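Local coordinates for cypemycin cysteine dehydrogenase (decarboxylating) (Streptomyces sp, PDB 6JDD), which uses FAD to catalyse the oxidative decarboxylation of the C-terminal cysteine of a peptide in the biosynthesis of the linaridin cypemycin, at residues A9-H14 against L38-S43; E88-F93 against T119-V124. All blocks are in the same frame, centred on the assembly; numbering follows the deposited sequence.

Contact 1 (A9-H14 against L38-S43); sequences AELHVH and LVVNVS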
ATOM      1  N   ALA A   9       7.183 -45.870   0.526  1.00 51.44           N
ATOM      2  CA  ALA A   9       8.379 -44.996   0.665  1.00 53.34           C
ATOM      3  C   ALA A   9       7.989 -43.515   0.865  1.00 61.07           C
ATOM      4  O   ALA A   9       8.653 -42.839   1.657  1.00 61.38           O
ATOM      5  CB  ALA A   9       9.275 -45.172  -0.546  1.00 43.60           C
ATOM      6  N   GLU A  10       6.902 -43.085   0.240  1.00 53.14           N
ATOM      7  CA  GLU A  10       6.512 -41.664   0.311  1.00 51.87           C
ATOM      8  C   GLU A  10       4.992 -41.536   0.337  1.00 54.65           C
ATOM      9  O   GLU A  10       4.351 -42.324  -0.326  1.00 58.36           O
ATOM     10  CB  GLU A  10       7.039 -41.031  -0.975  1.00 54.61           C
ATOM     11  CG  GLU A  10       6.980 -39.527  -1.037  1.00 60.75           C
ATOM     12  CD  GLU A  10       7.919 -38.991  -2.093  1.00 52.67           C
ATOM     13  OE1 GLU A  10       8.924 -39.626  -2.324  1.00 50.65           O
ATOM     14  OE2 GLU A  10       7.643 -37.955  -2.665  1.00 76.19           O
ATOM     15  N   LEU A  11       4.453 -40.657   1.179  1.00 50.51           N
ATOM     16  CA  LEU A  11       3.019 -40.316   1.079  1.00 50.30           C
ATOM     17  C   LEU A  11       2.837 -38.798   1.053  1.00 49.40           C
ATOM     18  O   LEU A  11       3.785 -38.096   1.136  1.00 46.28           O
ATOM     19  CB  LEU A  11       2.256 -40.993   2.216  1.00 44.87           C
ATOM     20  CG  LEU A  11       2.733 -40.707   3.624  1.00 48.55           C
ATOM     21  CD1 LEU A  11       2.280 -39.334   4.080  1.00 55.91           C
ATOM     22  CD2 LEU A  11       2.188 -41.781   4.539  1.00 50.52           C
ATOM     23  N   HIS A  12       1.614 -38.357   0.843  1.00 45.04           N
ATOM     24  CA  HIS A  12       1.208 -36.945   0.769  1.00 38.51           C
ATOM     25  C   HIS A  12       0.082 -36.713   1.757  1.00 42.26           C
ATOM     26  O   HIS A  12      -0.843 -37.537   1.794  1.00 44.06           O
ATOM     27  CB  HIS A  12       0.714 -36.591  -0.622  1.00 39.95           C
ATOM     28  CG  HIS A  12       0.380 -35.148  -0.718  1.00 40.33           C
ATOM     29  ND1 HIS A  12       1.221 -34.245  -1.304  1.00 44.02           N
ATOM     30  CD2 HIS A  12      -0.673 -34.450  -0.264  1.00 39.41           C
ATOM     31  CE1 HIS A  12       0.682 -33.052  -1.223  1.00 39.22           C
ATOM     32  NE2 HIS A  12      -0.451 -33.142  -0.571  1.00 40.46           N
ATOM     33  N   VAL A  13       0.191 -35.633   2.522  1.00 41.43           N
ATOM     34  CA  VAL A  13      -0.838 -35.213   3.498  1.00 41.12           C
ATOM     35  C   VAL A  13      -1.417 -33.903   2.987  1.00 41.82           C
ATOM     36  O   VAL A  13      -0.676 -32.985   2.733  1.00 42.20           O
ATOM     37  CB  VAL A  13      -0.304 -35.102   4.934  1.00 41.31           C
ATOM     38  CG1 VAL A  13      -1.389 -34.603   5.843  1.00 39.68           C
ATOM     39  CG2 VAL A  13       0.223 -36.426   5.462  1.00 43.54           C
ATOM     40  N   HIS A  14      -2.725 -33.873   2.794  1.00 40.06           N
ATOM     41  CA  HIS A  14      -3.478 -32.670   2.385  1.00 39.78           C
ATOM     42  C   HIS A  14      -4.272 -32.179   3.586  1.00 37.86           C
ATOM     43  O   HIS A  14      -5.120 -32.941   4.104  1.00 36.24           O
ATOM     44  CB  HIS A  14      -4.357 -32.976   1.178  1.00 37.61           C
ATOM     45  CG  HIS A  14      -5.130 -31.796   0.705  1.00 41.01           C
ATOM     46  ND1 HIS A  14      -4.511 -30.610   0.350  1.00 42.52           N
ATOM     47  CD2 HIS A  14      -6.455 -31.592   0.576  1.00 40.29           C
ATOM     48  CE1 HIS A  14      -5.436 -29.736   0.007  1.00 40.63           C
ATOM     49  NE2 HIS A  14      -6.640 -30.302   0.166  1.00 37.27           N
ATOM     50  N   LEU A  38      10.452 -42.617   5.901  1.00 55.16           N
ATOM     51  CA  LEU A  38       9.284 -42.182   5.102  1.00 53.41           C
ATOM     52  C   LEU A  38       9.475 -40.746   4.622  1.00 49.12           C
ATOM     53  O   LEU A  38       9.790 -39.912   5.444  1.00 51.40           O
ATOM     54  CB  LEU A  38       8.037 -42.291   5.974  1.00 53.22           C
ATOM     55  CG  LEU A  38       6.711 -41.987   5.283  1.00 54.51           C
ATOM     56  CD1 LEU A  38       6.524 -42.813   4.023  1.00 52.40           C
ATOM     57  CD2 LEU A  38       5.577 -42.246   6.248  1.00 58.71           C
ATOM     58  N   VAL A  39       9.291 -40.486   3.334  1.00 49.25           N
ATOM     59  CA  VAL A  39       9.207 -39.100   2.795  1.00 54.45           C
ATOM     60  C   VAL A  39       7.751 -38.618   2.874  1.00 55.48           C
ATOM     61  O   VAL A  39       6.883 -39.254   2.273  1.00 50.42           O
ATOM     62  CB  VAL A  39       9.763 -39.016   1.363  1.00 51.93           C
ATOM     63  CG1 VAL A  39       9.531 -37.654   0.726  1.00 53.58           C
ATOM     64  CG2 VAL A  39      11.230 -39.335   1.340  1.00 42.83           C
ATOM     65  N   VAL A  40       7.510 -37.513   3.575  1.00 51.74           N
ATOM     66  CA  VAL A  40       6.157 -36.954   3.818  1.00 43.38           C
ATOM     67  C   VAL A  40       6.069 -35.625   3.073  1.00 46.28           C
ATOM     68  O   VAL A  40       6.770 -34.685   3.436  1.00 43.37           O
ATOM     69  CB  VAL A  40       5.910 -36.780   5.320  1.00 41.01           C
ATOM     70  CG1 VAL A  40       4.539 -36.201   5.637  1.00 44.18           C
ATOM     71  CG2 VAL A  40       6.102 -38.064   6.064  1.00 47.58           C
ATOM     72  N   ASN A  41       5.239 -35.575   2.050  1.00 48.46           N
ATOM     73  CA  ASN A  41       4.852 -34.326   1.351  1.00 46.65           C
ATOM     74  C   ASN A  41       3.587 -33.764   1.998  1.00 44.70           C
ATOM     75  O   ASN A  41       2.783 -34.530   2.515  1.00 44.34           O
ATOM     76  CB  ASN A  41       4.646 -34.549  -0.146  1.00 46.75           C
ATOM     77  CG  ASN A  41       5.810 -35.266  -0.787  1.00 48.78           C
ATOM     78  OD1 ASN A  41       6.895 -34.711  -0.937  1.00 47.90           O
ATOM     79  ND2 ASN A  41       5.578 -36.504  -1.184  1.00 46.14           N
ATOM     80  N   VAL A  42       3.430 -32.453   1.971  1.00 41.06           N
ATOM     81  CA  VAL A  42       2.277 -31.792   2.626  1.00 40.78           C
ATOM     82  C   VAL A  42       1.780 -30.636   1.762  1.00 42.00           C
ATOM     83  O   VAL A  42       2.592 -29.818   1.291  1.00 43.67           O
ATOM     84  CB  VAL A  42       2.639 -31.302   4.036  1.00 39.79           C
ATOM     85  CG1 VAL A  42       1.415 -30.751   4.741  1.00 42.09           C
ATOM     86  CG2 VAL A  42       3.273 -32.389   4.882  1.00 36.92           C
ATOM     87  N   SER A  43       0.478 -30.605   1.557  1.00 40.70           N
ATOM     88  CA  SER A  43      -0.247 -29.471   0.932  1.00 42.39           C
ATOM     89  C   SER A  43      -1.175 -28.872   1.992  1.00 36.12           C
ATOM     90  O   SER A  43      -1.670 -29.594   2.843  1.00 37.04           O
ATOM     91  CB  SER A  43      -0.982 -29.876  -0.340  1.00 41.30           C
ATOM     92  OG  SER A  43      -1.967 -30.874  -0.107  1.00 38.39           O
TER
HETATM   93  O   HOH W   1       8.668 -35.661  -2.601  1.00 49.23           O

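Contact 2 (E88-F93 against T119-V124); sequences ECFLVF and TDAPLV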
ATOM      1  N   GLU A  88       2.715 -42.604  -2.584  1.00 47.21           N
ATOM      2  CA  GLU A  88       2.010 -43.874  -2.861  1.00 53.10           C
ATOM      3  C   GLU A  88       0.634 -43.879  -2.192  1.00 52.45           C
ATOM      4  O   GLU A  88      -0.163 -44.799  -2.440  1.00 57.53           O
ATOM      5  CB  GLU A  88       2.855 -45.040  -2.348  1.00 51.45           C
ATOM      6  CG  GLU A  88       4.128 -45.219  -3.162  1.00 57.63           C
ATOM      7  CD  GLU A  88       5.031 -46.307  -2.623  1.00 73.15           C
ATOM      8  OE1 GLU A  88       4.500 -47.411  -2.473  1.00 73.44           O
ATOM      9  OE2 GLU A  88       6.229 -46.031  -2.321  1.00 64.08           O
ATOM     10  N   CYS A  89       0.354 -42.922  -1.326  1.00 49.95           N
ATOM     11  CA  CYS A  89      -1.038 -42.702  -0.879  1.00 49.65           C
ATOM     12  C   CYS A  89      -1.243 -41.220  -0.567  1.00 46.98           C
ATOM     13  O   CYS A  89      -0.278 -40.465  -0.571  1.00 47.48           O
ATOM     14  CB  CYS A  89      -1.360 -43.633   0.276  1.00 48.55           C
ATOM     15  SG  CYS A  89      -0.652 -43.082   1.844  1.00 56.01           S
ATOM     16  N   PHE A  90      -2.492 -40.833  -0.368  1.00 43.34           N
ATOM     17  CA  PHE A  90      -2.925 -39.436  -0.140  1.00 43.01           C
ATOM     18  C   PHE A  90      -3.885 -39.428   1.038  1.00 42.24           C
ATOM     19  O   PHE A  90      -4.874 -40.132   0.996  1.00 46.53           O
ATOM     20  CB  PHE A  90      -3.593 -38.866  -1.384  1.00 39.20           C
ATOM     21  CG  PHE A  90      -2.660 -38.701  -2.542  1.00 41.99           C
ATOM     22  CD1 PHE A  90      -2.309 -39.777  -3.328  1.00 44.52           C
ATOM     23  CD2 PHE A  90      -2.097 -37.471  -2.812  1.00 43.21           C
ATOM     24  CE1 PHE A  90      -1.433 -39.621  -4.388  1.00 44.63           C
ATOM     25  CE2 PHE A  90      -1.239 -37.312  -3.889  1.00 43.17           C
ATOM     26  CZ  PHE A  90      -0.905 -38.388  -4.671  1.00 40.98           C
ATOM     27  N   LEU A  91      -3.522 -38.718   2.094  1.00 43.96           N
ATOM     28  CA  LEU A  91      -4.339 -38.648   3.326  1.00 42.72           C
ATOM     29  C   LEU A  91      -4.855 -37.220   3.413  1.00 44.13           C
ATOM     30  O   LEU A  91      -4.041 -36.321   3.448  1.00 48.90           O
ATOM     31  CB  LEU A  91      -3.518 -39.032   4.565  1.00 39.35           C
ATOM     32  CG  LEU A  91      -2.638 -40.270   4.416  1.00 47.14           C
ATOM     33  CD1 LEU A  91      -1.714 -40.435   5.617  1.00 54.57           C
ATOM     34  CD2 LEU A  91      -3.480 -41.530   4.231  1.00 48.42           C
ATOM     35  N   VAL A  92      -6.165 -37.039   3.430  1.00 39.19           N
ATOM     36  CA  VAL A  92      -6.796 -35.723   3.694  1.00 37.86           C
ATOM     37  C   VAL A  92      -7.054 -35.623   5.202  1.00 41.16           C
ATOM     38  O   VAL A  92      -7.948 -36.269   5.706  1.00 41.42           O
ATOM     39  CB  VAL A  92      -8.052 -35.537   2.832  1.00 38.68           C
ATOM     40  CG1 VAL A  92      -8.588 -34.120   2.929  1.00 39.40           C
ATOM     41  CG2 VAL A  92      -7.770 -35.889   1.375  1.00 35.39           C
ATOM     42  N   PHE A  93      -6.224 -34.850   5.885  1.00 44.38           N
ATOM     43  CA  PHE A  93      -5.995 -34.950   7.343  1.00 43.52           C
ATOM     44  C   PHE A  93      -5.771 -33.557   7.902  1.00 44.27           C
ATOM     45  O   PHE A  93      -4.712 -32.987   7.672  1.00 47.40           O
ATOM     46  CB  PHE A  93      -4.776 -35.832   7.615  1.00 41.79           C
ATOM     47  CG  PHE A  93      -4.520 -36.094   9.075  1.00 44.31           C
ATOM     48  CD1 PHE A  93      -5.407 -36.850   9.821  1.00 46.15           C
ATOM     49  CD2 PHE A  93      -3.404 -35.578   9.696  1.00 47.28           C
ATOM     50  CE1 PHE A  93      -5.190 -37.082  11.166  1.00 54.57           C
ATOM     51  CE2 PHE A  93      -3.187 -35.817  11.042  1.00 50.20           C
ATOM     52  CZ  PHE A  93      -4.078 -36.567  11.780  1.00 52.42           C
ATOM     53  N   THR A 119      -5.478 -38.856  -9.193  1.00 43.34           N
ATOM     54  CA  THR A 119      -4.680 -39.969  -8.640  1.00 45.47           C
ATOM     55  C   THR A 119      -5.496 -41.264  -8.764  1.00 49.03           C
ATOM     56  O   THR A 119      -6.740 -41.218  -8.645  1.00 46.97           O
ATOM     57  CB  THR A 119      -4.206 -39.690  -7.215  1.00 41.86           C
ATOM     58  OG1 THR A 119      -3.331 -40.749  -6.828  1.00 43.28           O
ATOM     59  CG2 THR A 119      -5.359 -39.593  -6.244  1.00 42.03           C
ATOM     60  N   ASP A 120      -4.782 -42.363  -8.979  1.00 50.56           N
ATOM     61  CA  ASP A 120      -5.272 -43.760  -8.825  1.00 50.47           C
ATOM     62  C   ASP A 120      -4.836 -44.344  -7.486  1.00 51.17           C
ATOM     63  O   ASP A 120      -5.326 -45.426  -7.157  1.00 49.62           O
ATOM     64  CB  ASP A 120      -4.728 -44.682  -9.926  1.00 53.58           C
ATOM     65  CG  ASP A 120      -5.247 -44.250 -11.288  1.00 70.06           C
ATOM     66  OD1 ASP A 120      -6.490 -43.934 -11.394  1.00 72.64           O
ATOM     67  OD2 ASP A 120      -4.400 -44.165 -12.218  1.00 86.62           O
ATOM     68  N   ALA A 121      -3.913 -43.700  -6.780  1.00 48.34           N
ATOM     69  CA  ALA A 121      -3.365 -44.231  -5.516  1.00 43.53           C
ATOM     70  C   ALA A 121      -4.465 -44.233  -4.454  1.00 41.11           C
ATOM     71  O   ALA A 121      -5.469 -43.518  -4.547  1.00 43.47           O
ATOM     72  CB  ALA A 121      -2.166 -43.414  -5.069  1.00 46.27           C
ATOM     73  N   PRO A 122      -4.297 -45.044  -3.386  1.00 42.12           N
ATOM     74  CA  PRO A 122      -5.194 -44.987  -2.235  1.00 41.87           C
ATOM     75  C   PRO A 122      -5.325 -43.560  -1.688  1.00 46.49           C
ATOM     76  O   PRO A 122      -4.367 -42.906  -1.482  1.00 44.82           O
ATOM     77  CB  PRO A 122      -4.503 -45.886  -1.211  1.00 48.22           C
ATOM     78  CG  PRO A 122      -3.616 -46.803  -2.024  1.00 45.20           C
ATOM     79  CD  PRO A 122      -3.197 -46.010  -3.232  1.00 39.79           C
ATOM     80  N   LEU A 123      -6.563 -43.131  -1.513  1.00 52.47           N
ATOM     81  CA  LEU A 123      -6.945 -41.789  -1.029  1.00 40.34           C
ATOM     82  C   LEU A 123      -7.779 -41.988   0.213  1.00 40.47           C
ATOM     83  O   LEU A 123      -8.866 -42.485   0.083  1.00 45.79           O
ATOM     84  CB  LEU A 123      -7.790 -41.103  -2.104  1.00 41.30           C
ATOM     85  CG  LEU A 123      -7.862 -39.581  -2.028  1.00 36.99           C
ATOM     86  CD1 LEU A 123      -8.337 -39.014  -3.329  1.00 38.76           C
ATOM     87  CD2 LEU A 123      -8.771 -39.121  -0.910  1.00 40.41           C
ATOM     88  N   VAL A 124      -7.271 -41.607   1.367  1.00 44.24           N
ATOM     89  CA  VAL A 124      -7.980 -41.792   2.660  1.00 41.61           C
ATOM     90  C   VAL A 124      -8.394 -40.436   3.204  1.00 38.05           C
ATOM     91  O   VAL A 124      -7.607 -39.525   3.215  1.00 41.96           O
ATOM     92  CB  VAL A 124      -7.126 -42.541   3.676  1.00 44.20           C
ATOM     93  CG1 VAL A 124      -7.940 -42.895   4.902  1.00 38.72           C
ATOM     94  CG2 VAL A 124      -6.510 -43.780   3.055  1.00 46.30           C
TER

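Contact 1 (A9-H14 against L38-S43)
Ser43 OG is gripped by two imidazoles from the neighbouring strand, His14 ND1 at 2.6 Å and His12 NE2 at 2.8 Å. Both rings stand on the same side of the sheet as the hydroxyl, and OG meets each at its edge, near the ring plane. A serine suits this place because its short side chain can give and accept, and OG, at chi1 61°, sits between its own backbone N and carbonyl carbon, within reach of both rings. The His12 ring is held at its other nitrogen too, ND1 bonding to Ser84 OG, which should fix its rotation; Asn41 O and Val42 N lie over one of its faces. The His14 side chain is about 6 Å from bound FAD, so this polar face ends near the flavin site.

Farther back on this face, Asn41 ND2 donates almost straight to Glu10 OE2 (2.9 Å, 174°), meeting the anti side of a carboxylate turned 53° from the amide. The extended chain of Glu10 carries its acid alongside Val39, where CD lies 3.5 Å from Val39 CG1. A water bridges Glu10 OE2 and Asn41 OD1, while Ala86 N also donates to OE2 and Lys64 N to OD1.

The strands themselves run parallel, five backbone bonds alternating between them, among them Val13 N to Asn41 O at 2.8 Å. Branched apolar side chains suit the other, buried face: Leu11 CD2 meets Leu38 CD2 at 3.8 Å, and Leu11 CD1 lies 4.2 Å from Val40 CG1.

These strands belong to the beta-alpha-beta unit of a Rossmann-like flavoprotein sheet. Its helix 24-34 packs through Leu31 on Leu38 and Val40, helix 111-118 covers His12, His14 and Ser43, and strand 90-95 flanks 10-15 on the side away from 39-44.

Contact 2 (E88-F93 against T119-V124)
Phe90 and Thr119 run antiparallel, side chain past side chain, where two parallel strands of the Rossmann-like sheet, 90-95 and 123-127, begin to pair. The Phe90 ring, with CG anti to the carbonyl carbon (chi1 -67°), leans back toward the turn that precedes Leu123. There Thr119 OG1 comes within 3.3 Å of Phe90 CE1, and Ala121 CB approaches the ring edge in its plane, 3.9 Å from CE1. A flat, wide aromatic suits this place, since it touches both the turn and Met115 and Leu116 of helix 111-118. An alanine here would remove the whole ring and would probably leave a gap between strand 90-95 and the turn and helix it leans on, and Ala121 CB without its aromatic neighbour. Also on the Phe90 side, Val92 CG2 lies 4.1 Å from Leu123 CD2.

On the opposite face Leu91 and Val124 stand shoulder to shoulder; Val124, beta-branched as suits an extended strand, offers CB to Leu91 CD2 at 3.8 Å. The backbones pair through Phe90 N to Pro122 O, Val124 N to Phe90 O and Val92 N to Val124 O. The turn itself is an ST turn, in which Thr119 OG1 accepts from Ala121 N at 3.0 Å.

How the contacts relate
From the N terminus, strand 10-15 comes first; after helix 24-34 the chain returns, and contact 1 closes that loop with strand 39-44. The chain then makes helix 54-60 and edge strand 65-67 before crossing back to the far side of 10-15 as strand 90-95. Helices 97-104 and 111-118 follow, and contact 2 closes this second loop with strand 123-127. The two loops thus stand in series, neither nesting nor crossing, yet they meet in one sheet because 10-15 neighbours 90-95: Glu10 O probably accepts from Glu88 N, and His12 CB packs on Phe90 CD2. Helix 111-118, from the second loop, lies over side chains of both contacts.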